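Local coordinates for protein methyltransferase (Streptomyces regensis, PDB 5N5D) that probably transfers a methyl group from S-adenosylmethionine to a hydroxyl oxygen during the biosynthesis of tomaymycin, at residues 42-47 and 72-77; 88-93 and 114-119; 171-176 and 185-190; 192-197 and 218-223. All blocks are in the same frame, centred on the assembly; numbering follows the deposited sequence.

Contact 1: residues 42-47 and 72-77; sequences DLAVSA and GGYSSI. With SAM (S-adenosylmethionine), chain H.
Ala44 and Val45 meet Tyr74 and Ser75 around the carboxylate and amino group of S-adenosylmethionine, where the glycine-rich loop of this Rossmann-like methyltransferase turns into helix 74-80. Gly73 occupies the N-cap position, and its positive phi of 91° would jam a beta carbon against the preceding carbonyl, which explains the glycine; its O accepts the first helical bond, from Ile77 N. Tyr74 points its side chain at the loop 42-47 and crosses Val45 at a slant. Its CB packs on Ala44 CB at 3.9 Å, where a bare methyl suffices because the SAM carboxylate also lies close by. Farther out, Val45 CG2 reaches the ring edge in its plane, 3.7 Å from Tyr74 CD2. The hydroxyl ends beside the start of helix 47-60, with Tyr74 OH 3.2 Å from Ala47 CA, and is held from outside by hydrogen bonds with Glu24 and Trp78. Ser75 turns to the cofactor. Its backbone N gives a nearly straight bond of 3.1 Å to SAM OXT, while Val45 N, across the contact, binds SAM O at 2.9 Å, so the two segments share one carboxylate between two amides. With chi1 at 55°, Ser75 OG sits between its own N and carbonyl carbon and accepts a 2.8 Å hydrogen bond from SAM N. Glu67 holds the same hydroxyl, and its negative charge would probably also suit the nearby ammonium. The small serine side chain still touches the loop, Ser75 CB lying 3.9 Å from Val45 CG2.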
# COMPACT_ATOMS: atom_id res chain seq x y z
N ASP A 42 -21.27 3.67 6.96
CA ASP A 42 -20.06 4.45 6.69
C ASP A 42 -19.36 3.86 5.47
O ASP A 42 -18.68 2.84 5.56
CB ASP A 42 -19.13 4.45 7.90
CG ASP A 42 -17.83 5.18 7.63
OD1 ASP A 42 -17.71 5.85 6.58
OD2 ASP A 42 -16.91 5.08 8.47
N LEU A 43 -19.51 4.53 4.33
CA LEU A 43 -18.97 4.06 3.06
C LEU A 43 -17.58 4.61 2.75
O LEU A 43 -16.97 4.18 1.77
CB LEU A 43 -19.91 4.44 1.92
CG LEU A 43 -21.36 4.00 2.06
CD1 LEU A 43 -22.15 4.45 0.84
CD2 LEU A 43 -21.46 2.50 2.25
N ALA A 44 -17.07 5.54 3.55
CA ALA A 44 -15.81 6.19 3.24
C ALA A 44 -14.63 5.32 3.65
O ALA A 44 -14.71 4.52 4.58
CB ALA A 44 -15.72 7.53 3.96
N VAL A 45 -13.52 5.49 2.93
CA VAL A 45 -12.26 4.93 3.40
C VAL A 45 -12.02 5.42 4.82
O VAL A 45 -12.43 6.52 5.20
CB VAL A 45 -11.08 5.29 2.48
CG1 VAL A 45 -11.27 4.68 1.09
CG2 VAL A 45 -10.91 6.80 2.39
N SER A 46 -11.36 4.58 5.62
CA SER A 46 -10.92 4.97 6.94
C SER A 46 -9.83 6.03 6.85
O SER A 46 -9.27 6.29 5.79
CB SER A 46 -10.38 3.76 7.69
OG SER A 46 -9.16 3.34 7.10
N ALA A 47 -9.51 6.63 8.00
CA ALA A 47 -8.42 7.60 8.00
C ALA A 47 -7.10 6.99 7.55
O ALA A 47 -6.44 7.57 6.68
CB ALA A 47 -8.31 8.26 9.38
N GLY A 72 -19.19 11.41 -0.03
CA GLY A 72 -19.17 12.66 0.71
C GLY A 72 -17.88 13.44 0.62
O GLY A 72 -17.74 14.46 1.29
N GLY A 73 -16.93 12.99 -0.19
CA GLY A 73 -15.70 13.72 -0.40
C GLY A 73 -14.55 13.37 0.52
O GLY A 73 -13.51 14.05 0.46
N TYR A 74 -14.69 12.34 1.36
CA TYR A 74 -13.63 12.03 2.31
C TYR A 74 -12.37 11.57 1.58
O TYR A 74 -11.29 12.15 1.75
CB TYR A 74 -14.09 10.97 3.32
CG TYR A 74 -13.03 10.76 4.36
CD1 TYR A 74 -12.95 11.58 5.49
CD2 TYR A 74 -12.05 9.79 4.20
CE1 TYR A 74 -11.95 11.42 6.43
CE2 TYR A 74 -11.05 9.62 5.13
CZ TYR A 74 -11.00 10.45 6.24
OH TYR A 74 -9.99 10.29 7.17
N SER A 75 -12.48 10.52 0.76
CA SER A 75 -11.32 10.13 -0.03
C SER A 75 -10.88 11.26 -0.96
O SER A 75 -9.67 11.44 -1.19
CB SER A 75 -11.63 8.86 -0.84
OG SER A 75 -12.78 9.04 -1.65
N SER A 76 -11.83 12.06 -1.45
CA SER A 76 -11.52 13.13 -2.39
C SER A 76 -10.57 14.15 -1.77
O SER A 76 -9.65 14.63 -2.44
CB SER A 76 -12.81 13.81 -2.84
OG SER A 76 -13.83 12.86 -3.10
N ILE A 77 -10.80 14.51 -0.51
CA ILE A 77 -9.92 15.48 0.15
C ILE A 77 -8.50 14.94 0.22
O ILE A 77 -7.53 15.65 -0.09
CB ILE A 77 -10.46 15.83 1.55
CG1 ILE A 77 -11.77 16.61 1.44
CG2 ILE A 77 -9.42 16.65 2.33
CD1 ILE A 77 -12.51 16.72 2.76
N SAM H . -14.73 7.12 -2.25
CA SAM H . -15.59 7.53 -1.13
C SAM H . -14.74 7.72 0.17
O SAM H . -13.88 6.83 0.41
OXT SAM H . -14.97 8.72 0.87
CB SAM H . -16.71 6.49 -0.88
CG SAM H . -17.41 6.09 -2.18
SD SAM H . -18.81 5.03 -1.74
CE SAM H . -17.97 3.53 -1.35
C5' SAM H . -19.48 4.56 -3.37
C4' SAM H . -20.12 5.72 -4.10
O4' SAM H . -20.32 5.40 -5.50
C3' SAM H . -21.48 6.16 -3.55
O3' SAM H . -21.44 7.54 -3.21
C2' SAM H . -22.46 5.83 -4.69
O2' SAM H . -23.54 6.76 -4.78
C1' SAM H . -21.54 5.96 -5.90
N9 SAM H . -22.00 5.26 -7.09
C8 SAM H . -22.60 4.03 -7.16
N7 SAM H . -22.84 3.61 -8.37
C5 SAM H . -22.37 4.64 -9.17
C6 SAM H . -22.31 4.81 -10.57
N6 SAM H . -22.75 3.90 -11.45
N1 SAM H . -21.76 5.95 -11.05
C2 SAM H . -21.31 6.85 -10.17
N3 SAM H . -21.31 6.81 -8.84
C4 SAM H . -21.86 5.67 -8.40

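Contact 2: residues 88-93 and 114-119. With SAM (S-adenosylmethionine), chain H.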
# COMPACT_ATOMS: atom_id res chain seq x y z
N ARG A 88 -5.11 18.35 -10.84
CA ARG A 88 -6.57 18.27 -10.84
C ARG A 88 -7.01 16.88 -10.40
O ARG A 88 -6.41 15.88 -10.78
CB ARG A 88 -7.17 18.60 -12.21
CG ARG A 88 -8.69 18.74 -12.16
CD ARG A 88 -9.20 19.97 -12.90
NE ARG A 88 -9.10 19.83 -14.36
CZ ARG A 88 -8.12 20.32 -15.11
NH1 ARG A 88 -8.14 20.13 -16.42
NH2 ARG A 88 -7.12 21.00 -14.57
N LEU A 89 -8.06 16.86 -9.59
CA LEU A 89 -8.82 15.67 -9.26
C LEU A 89 -10.15 15.74 -9.99
O LEU A 89 -10.91 16.70 -9.81
CB LEU A 89 -9.04 15.56 -7.75
CG LEU A 89 -10.00 14.44 -7.31
CD1 LEU A 89 -9.40 13.08 -7.62
CD2 LEU A 89 -10.34 14.56 -5.84
N VAL A 90 -10.41 14.75 -10.83
CA VAL A 90 -11.71 14.61 -11.49
C VAL A 90 -12.44 13.51 -10.74
O VAL A 90 -11.94 12.39 -10.65
CB VAL A 90 -11.54 14.27 -12.98
CG1 VAL A 90 -12.90 14.13 -13.65
CG2 VAL A 90 -10.71 15.34 -13.68
N THR A 91 -13.61 13.83 -10.19
CA THR A 91 -14.33 12.84 -9.40
C THR A 91 -15.78 12.76 -9.85
O THR A 91 -16.38 13.76 -10.25
CB THR A 91 -14.22 13.15 -7.89
OG1 THR A 91 -14.82 12.09 -7.14
CG2 THR A 91 -14.86 14.50 -7.55
N ILE A 92 -16.32 11.54 -9.80
CA ILE A 92 -17.63 11.21 -10.35
C ILE A 92 -18.52 10.64 -9.25
O ILE A 92 -18.10 9.74 -8.51
CB ILE A 92 -17.53 10.18 -11.49
CG1 ILE A 92 -16.57 10.67 -12.58
CG2 ILE A 92 -18.92 9.90 -12.07
CD1 ILE A 92 -16.26 9.62 -13.64
N GLU A 93 -19.77 11.10 -9.20
CA GLU A 93 -20.74 10.62 -8.23
C GLU A 93 -22.14 10.61 -8.84
O GLU A 93 -22.56 11.60 -9.45
CB GLU A 93 -20.73 11.52 -6.98
CG GLU A 93 -21.86 11.25 -5.99
CD GLU A 93 -21.89 9.81 -5.53
OE1 GLU A 93 -20.82 9.27 -5.17
OE2 GLU A 93 -22.99 9.21 -5.55
N LEU A 114 -8.82 22.66 -7.17
CA LEU A 114 -8.15 21.49 -7.72
C LEU A 114 -9.11 20.39 -8.15
O LEU A 114 -8.65 19.37 -8.66
CB LEU A 114 -7.18 20.90 -6.69
CG LEU A 114 -6.10 21.84 -6.16
CD1 LEU A 114 -5.39 21.19 -4.98
CD2 LEU A 114 -5.12 22.19 -7.24
N VAL A 115 -10.41 20.55 -7.96
CA VAL A 115 -11.35 19.45 -8.13
C VAL A 115 -12.36 19.80 -9.21
O VAL A 115 -12.91 20.91 -9.23
CB VAL A 115 -12.05 19.09 -6.81
CG1 VAL A 115 -12.97 17.88 -7.01
CG2 VAL A 115 -11.03 18.79 -5.73
N GLU A 116 -12.61 18.84 -10.09
CA GLU A 116 -13.65 18.92 -11.11
C GLU A 116 -14.63 17.80 -10.82
O GLU A 116 -14.33 16.62 -11.03
CB GLU A 116 -13.03 18.78 -12.50
CG GLU A 116 -14.01 18.67 -13.64
CD GLU A 116 -13.31 18.39 -14.95
OE1 GLU A 116 -12.32 19.10 -15.24
OE2 GLU A 116 -13.72 17.46 -15.66
N GLN A 117 -15.81 18.16 -10.30
CA GLN A 117 -16.82 17.18 -9.95
C GLN A 117 -17.78 16.95 -11.11
O GLN A 117 -18.15 17.89 -11.82
CB GLN A 117 -17.62 17.63 -8.73
CG GLN A 117 -16.82 17.66 -7.44
CD GLN A 117 -17.71 17.91 -6.24
OE1 GLN A 117 -17.64 18.97 -5.62
NE2 GLN A 117 -18.55 16.94 -5.92
N HIS A 118 -18.21 15.70 -11.26
CA HIS A 118 -19.23 15.31 -12.23
C HIS A 118 -20.32 14.54 -11.50
O HIS A 118 -20.03 13.74 -10.61
CB HIS A 118 -18.64 14.44 -13.34
CG HIS A 118 -17.64 15.15 -14.20
ND1 HIS A 118 -17.95 15.66 -15.45
CD2 HIS A 118 -16.34 15.47 -13.98
CE1 HIS A 118 -16.89 16.24 -15.96
NE2 HIS A 118 -15.89 16.14 -15.09
N VAL A 119 -21.56 14.79 -11.89
CA VAL A 119 -22.72 14.11 -11.32
C VAL A 119 -23.36 13.27 -12.42
O VAL A 119 -23.79 13.81 -13.45
CB VAL A 119 -23.73 15.11 -10.73
CG1 VAL A 119 -25.00 14.40 -10.27
CG2 VAL A 119 -23.10 15.85 -9.56
N SAM H . -14.73 7.12 -2.25
CA SAM H . -15.59 7.53 -1.13
C SAM H . -14.74 7.72 0.17
O SAM H . -13.88 6.83 0.41
OXT SAM H . -14.97 8.72 0.87
CB SAM H . -16.71 6.49 -0.88
CG SAM H . -17.41 6.09 -2.18
SD SAM H . -18.81 5.03 -1.74
CE SAM H . -17.97 3.53 -1.35
C5' SAM H . -19.48 4.56 -3.37
C4' SAM H . -20.12 5.72 -4.10
O4' SAM H . -20.32 5.40 -5.50
C3' SAM H . -21.48 6.16 -3.55
O3' SAM H . -21.44 7.54 -3.21
C2' SAM H . -22.46 5.83 -4.69
O2' SAM H . -23.54 6.76 -4.78
C1' SAM H . -21.54 5.96 -5.90
N9 SAM H . -22.00 5.26 -7.09
C8 SAM H . -22.60 4.03 -7.16
N7 SAM H . -22.84 3.61 -8.37
C5 SAM H . -22.37 4.64 -9.17
C6 SAM H . -22.31 4.81 -10.57
N6 SAM H . -22.75 3.90 -11.45
N1 SAM H . -21.76 5.95 -11.05
C2 SAM H . -21.31 6.85 -10.17
N3 SAM H . -21.31 6.81 -8.84
C4 SAM H . -21.86 5.67 -8.40
O HOH W 1 -10.05 18.15 -16.30
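Leu89 to Glu93 run parallel to Val115 to Val119 as the two strands of a beta-alpha-beta unit, linked by helix 96-108, at one margin of the Rossmann-like sheet. The ladder alternates: Leu89 N donates to Leu114 O at 2.7 Å, Leu89 O accepts from Glu116 N, Thr91 repeats the pattern with Glu116 O and His118 N, and Glu93 N ends the ladder on His118 O. On the face turned to helix 96-108, Thr91 CG2 lies beside Gln117 CG at 3.7 Å; the threonine's hydroxyl faces elsewhere, to Thr70 and Glu67. The other face carries a polar chain. With CG anti to the backbone N (chi1 173°) and the chain extended beyond it, Glu116 holds OE2 in the His118 ring plane, and His118 NE2 donates to the anti lone pair of OE2 at 2.6 Å. The other carboxylate oxygen, Glu116 OE1, forms a salt bridge with Arg88 NE through a weak 3.4 Å hydrogen bond, the guanidinium and carboxylate planes 24° apart; a water bridges the same two atoms. Val90 CG1 tucks 3.7 Å from His118 CD2. Were Glu116 replaced by an alanine, His118 NE2 and Arg88 NE would probably lose their shared carboxylate and the imidazole could turn more freely. Glu93, its carboxylate held by the backbone N atoms of Phe71 and Glu95, grips both ribose hydroxyls, SAM O3' donating to Glu93 OE1 at 2.7 Å and SAM O2' to Glu93 OE2 at 2.6 Å. This pairing is consistent with recognition of both hydroxyls, since a sugar lacking either would probably lose one bond.

Contact 3: residues 171-176 and 185-190; sequences VVLGGA and AGVQGV
Leu173 and Val190 reach toward each other tip to tip, Leu173 CD1 coming within 3.5 Å of Val190 CG2, and this pair forms the tight middle of the contact between loop 171-176 and the first turns of helix 185-198. The second leucine methyl crosses Val187, with Leu173 CD2 4.0 Å from Val187 CG2. Valines suit the helix here because each forks: at Val190, chi1 of 173° sends CG1 to the loop backbone, 3.3 Å from Val171 O, and leaves CG2 for the leucine. Val187 divides its methyls likewise, CG1 resting 3.3 Å from Ala176 O and CG2 3.8 Å from Ala176 CB. Everything that crosses is thus apolar carbon or carbon against carbonyl. The price is paid at Val171 O, which is buried with no hydrogen-bonding partner. Gly186 brings the helix backbone up to the leucine, Leu173 CD1 being 4.1 Å from Gly186 O. The loose side lies where the loop bends outward after the partly exposed Leu173: Gly174 is exposed, and Gly175, partly so, takes backbone angles that would press a side chain against the preceding carbonyl. The bend is closed by backbone bonds, Gly175 N to Val172 O and Ala176 N to Leu173 O, which return the chain to the helix at Ala176. Val171 continues from strand 165-169 and is bound through its backbone to Gly218 of strand 217-224, while Phe17 of the second subunit packs on Val171 and Val172, so the loop is wedged between helix 185-198, the C-terminal end of strand 165-169 and the dimer partner.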
# COMPACT_ATOMS: atom_id res chain seq x y z
N VAL A 171 -12.47 -5.22 -2.81
CA VAL A 171 -12.38 -6.34 -3.75
C VAL A 171 -12.52 -7.70 -3.07
O VAL A 171 -12.36 -8.72 -3.74
CB VAL A 171 -11.08 -6.28 -4.57
CG1 VAL A 171 -11.01 -5.02 -5.41
CG2 VAL A 171 -9.85 -6.41 -3.66
N VAL A 172 -12.81 -7.75 -1.78
CA VAL A 172 -12.80 -9.02 -1.04
C VAL A 172 -14.20 -9.60 -0.89
O VAL A 172 -14.37 -10.82 -0.97
CB VAL A 172 -12.10 -8.83 0.32
CG1 VAL A 172 -12.40 -9.98 1.28
CG2 VAL A 172 -10.60 -8.71 0.12
N LEU A 173 -15.20 -8.75 -0.67
CA LEU A 173 -16.60 -9.19 -0.63
C LEU A 173 -16.79 -10.34 0.35
O LEU A 173 -17.48 -11.33 0.06
CB LEU A 173 -17.08 -9.57 -2.03
CG LEU A 173 -17.17 -8.41 -3.01
CD1 LEU A 173 -16.53 -8.77 -4.32
CD2 LEU A 173 -18.62 -8.03 -3.23
N GLY A 174 -16.20 -10.21 1.54
CA GLY A 174 -16.35 -11.22 2.57
C GLY A 174 -15.75 -12.56 2.24
O GLY A 174 -16.04 -13.54 2.93
N GLY A 175 -14.93 -12.64 1.20
CA GLY A 175 -14.40 -13.89 0.72
C GLY A 175 -15.18 -14.51 -0.42
O GLY A 175 -14.74 -15.53 -0.96
N ALA A 176 -16.30 -13.91 -0.81
CA ALA A 176 -17.13 -14.51 -1.85
C ALA A 176 -16.44 -14.51 -3.20
O ALA A 176 -16.85 -15.25 -4.10
CB ALA A 176 -18.47 -13.77 -1.95
N ALA A 185 -23.63 -9.99 -8.94
CA ALA A 185 -22.93 -9.33 -10.04
C ALA A 185 -21.67 -8.61 -9.57
O ALA A 185 -20.70 -8.49 -10.33
CB ALA A 185 -23.87 -8.34 -10.73
N GLY A 186 -21.68 -8.11 -8.33
CA GLY A 186 -20.48 -7.48 -7.80
C GLY A 186 -19.35 -8.46 -7.64
O GLY A 186 -18.21 -8.19 -8.03
N VAL A 187 -19.65 -9.64 -7.08
CA VAL A 187 -18.64 -10.69 -6.96
C VAL A 187 -18.10 -11.05 -8.33
O VAL A 187 -16.89 -11.16 -8.54
CB VAL A 187 -19.22 -11.92 -6.24
CG1 VAL A 187 -18.22 -13.07 -6.24
CG2 VAL A 187 -19.62 -11.57 -4.82
N GLN A 188 -19.00 -11.23 -9.30
CA GLN A 188 -18.55 -11.63 -10.62
C GLN A 188 -17.77 -10.51 -11.30
O GLN A 188 -16.84 -10.79 -12.08
CB GLN A 188 -19.74 -12.07 -11.47
CG GLN A 188 -20.38 -13.38 -11.00
CD GLN A 188 -19.41 -14.56 -11.00
OE1 GLN A 188 -18.52 -14.66 -11.86
NE2 GLN A 188 -19.56 -15.46 -10.03
N GLY A 189 -18.10 -9.25 -11.00
CA GLY A 189 -17.33 -8.15 -11.55
C GLY A 189 -15.91 -8.10 -11.02
O GLY A 189 -14.96 -7.87 -11.78
N VAL A 190 -15.74 -8.32 -9.72
CA VAL A 190 -14.40 -8.33 -9.14
C VAL A 190 -13.61 -9.50 -9.68
O VAL A 190 -12.41 -9.38 -9.97
CB VAL A 190 -14.49 -8.35 -7.60
CG1 VAL A 190 -13.10 -8.53 -6.97
CG2 VAL A 190 -15.12 -7.06 -7.09

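Contact 4: residues 192-197 and 218-223; sequences RFHEML and GFTLAL
At Thr220, chi1 of -58° places OG1 beside the backbone N and CG2 anti to it, so that both branches face helix 185-198, OG1 toward His194 and CG2 toward Phe193 and Leu197. Phe193, with CG swung away from its N at chi1 161°, comes from the opposite direction and offers the rim of its ring: CE2 and CZ each lie 3.9 Å from Thr220 CG2, and OG1 is near the ring plane. Leu197 meets the same methyl end on, its CD1 4.1 Å from Thr220 CG2, and its CD2 stands 4.5 Å from Ala222 CB, where the small residue lets the helix ride over the strand. This is the alpha-on-beta layer of the Rossmann-like fold: segments 192-197 and 218-223 run at 28°, their axes approaching to 11.6 Å. His194 slides past the threonine, bringing NE2 within 3.3 Å of Thr220 OG1. Both atoms are hydrogen-bonded to Ser207 OG on the neighbouring strand 203-211, so Ser207 serves both buried polar atoms. With a valine in place of Thr220, Ser207 OG would probably lose one of its partners. His194 ND1 is bound to Val190 O, which fixes the imidazole's rotation, and Phe17 of the second subunit stacks on the ring.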
# COMPACT_ATOMS: atom_id res chain seq x y z
N ARG A 192 -14.06 -11.00 -12.64
CA ARG A 192 -13.74 -10.65 -14.03
C ARG A 192 -12.55 -9.70 -14.09
O ARG A 192 -11.67 -9.83 -14.95
CB ARG A 192 -14.97 -10.02 -14.69
CG ARG A 192 -14.80 -9.55 -16.13
CD ARG A 192 -15.13 -10.63 -17.13
NE ARG A 192 -14.10 -11.66 -17.15
CZ ARG A 192 -13.02 -11.64 -17.92
NH1 ARG A 192 -12.15 -12.64 -17.85
NH2 ARG A 192 -12.80 -10.64 -18.77
N PHE A 193 -12.51 -8.73 -13.17
CA PHE A 193 -11.42 -7.75 -13.14
C PHE A 193 -10.08 -8.43 -12.86
O PHE A 193 -9.08 -8.15 -13.53
CB PHE A 193 -11.77 -6.69 -12.09
CG PHE A 193 -10.60 -5.88 -11.61
CD1 PHE A 193 -9.84 -5.13 -12.49
CD2 PHE A 193 -10.30 -5.83 -10.26
CE1 PHE A 193 -8.78 -4.36 -12.02
CE2 PHE A 193 -9.24 -5.07 -9.79
CZ PHE A 193 -8.48 -4.33 -10.67
N HIS A 194 -10.05 -9.33 -11.88
CA HIS A 194 -8.81 -10.03 -11.57
C HIS A 194 -8.40 -10.94 -12.71
O HIS A 194 -7.20 -11.09 -13.00
CB HIS A 194 -8.95 -10.81 -10.26
CG HIS A 194 -8.83 -9.94 -9.05
ND1 HIS A 194 -9.84 -9.09 -8.64
CD2 HIS A 194 -7.80 -9.74 -8.19
CE1 HIS A 194 -9.44 -8.43 -7.57
NE2 HIS A 194 -8.21 -8.80 -7.28
N GLU A 195 -9.37 -11.55 -13.38
CA GLU A 195 -9.08 -12.36 -14.56
C GLU A 195 -8.49 -11.51 -15.68
O GLU A 195 -7.58 -11.95 -16.39
CB GLU A 195 -10.35 -13.06 -15.02
CG GLU A 195 -10.80 -14.17 -14.09
CD GLU A 195 -12.21 -14.65 -14.38
OE1 GLU A 195 -12.76 -14.28 -15.45
OE2 GLU A 195 -12.75 -15.37 -13.53
N MET A 196 -9.01 -10.29 -15.88
CA MET A 196 -8.43 -9.39 -16.87
C MET A 196 -6.98 -9.08 -16.54
O MET A 196 -6.12 -9.07 -17.43
CB MET A 196 -9.24 -8.09 -16.95
CG MET A 196 -10.65 -8.25 -17.49
SD MET A 196 -11.68 -6.80 -17.17
CE MET A 196 -10.99 -5.62 -18.32
N LEU A 197 -6.68 -8.82 -15.27
CA LEU A 197 -5.30 -8.58 -14.86
C LEU A 197 -4.42 -9.79 -15.16
O LEU A 197 -3.30 -9.63 -15.68
CB LEU A 197 -5.24 -8.22 -13.38
CG LEU A 197 -5.70 -6.81 -13.03
CD1 LEU A 197 -5.90 -6.68 -11.52
CD2 LEU A 197 -4.67 -5.78 -13.54
N GLY A 218 -10.48 -5.48 1.39
CA GLY A 218 -9.18 -5.43 0.72
C GLY A 218 -9.23 -4.53 -0.50
O GLY A 218 -10.29 -4.06 -0.92
N PHE A 219 -8.04 -4.30 -1.06
CA PHE A 219 -7.90 -3.45 -2.23
C PHE A 219 -6.94 -4.08 -3.22
O PHE A 219 -6.12 -4.94 -2.86
CB PHE A 219 -7.41 -2.05 -1.85
CG PHE A 219 -6.00 -2.02 -1.30
CD1 PHE A 219 -5.75 -2.26 0.04
CD2 PHE A 219 -4.94 -1.72 -2.13
CE1 PHE A 219 -4.46 -2.21 0.54
CE2 PHE A 219 -3.64 -1.68 -1.64
CZ PHE A 219 -3.40 -1.91 -0.30
N THR A 220 -7.04 -3.64 -4.47
CA THR A 220 -6.11 -4.00 -5.52
C THR A 220 -5.32 -2.77 -5.93
O THR A 220 -5.89 -1.69 -6.11
CB THR A 220 -6.84 -4.56 -6.74
OG1 THR A 220 -7.61 -5.70 -6.34
CG2 THR A 220 -5.85 -4.97 -7.84
N LEU A 221 -4.01 -2.94 -6.07
CA LEU A 221 -3.13 -1.89 -6.55
C LEU A 221 -2.49 -2.38 -7.84
O LEU A 221 -1.82 -3.42 -7.85
CB LEU A 221 -2.07 -1.53 -5.51
CG LEU A 221 -1.23 -0.30 -5.85
CD1 LEU A 221 -0.72 0.35 -4.58
CD2 LEU A 221 -0.07 -0.64 -6.78
N ALA A 222 -2.70 -1.63 -8.91
CA ALA A 222 -2.19 -1.98 -10.22
C ALA A 222 -1.30 -0.86 -10.75
O ALA A 222 -1.57 0.33 -10.53
CB ALA A 222 -3.33 -2.24 -11.20
N LEU A 223 -0.23 -1.25 -11.42
CA LEU A 223 0.69 -0.33 -12.08
C LEU A 223 0.60 -0.58 -13.58
O LEU A 223 0.80 -1.71 -14.04
CB LEU A 223 2.12 -0.54 -11.60
CG LEU A 223 3.20 0.29 -12.28
CD1 LEU A 223 3.03 1.76 -11.96
CD2 LEU A 223 4.57 -0.21 -11.86

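In the fold
Contacts 1, 3 and 4 are buried, whereas contact 2, at the outer strand 115-119, is only partly buried and carries a salt bridge across its strands and a bridging water. Contacts 1 and 2 follow each other in the chain, touch where Ser76 packs on Leu89, and hold different parts of one cofactor, its methionine end and its ribose. Contacts 3 and 4 share helix 185-198, are joined through Val171 and Gly218, and lie beside the second subunit; their chemistry is mainly apolar, with a polar cluster at His194. Contacts 2 and 4 reach the same sheet on opposite sides of the chain's centre, with centres about 23 Å apart, one strand beside strand, the other helix over strand.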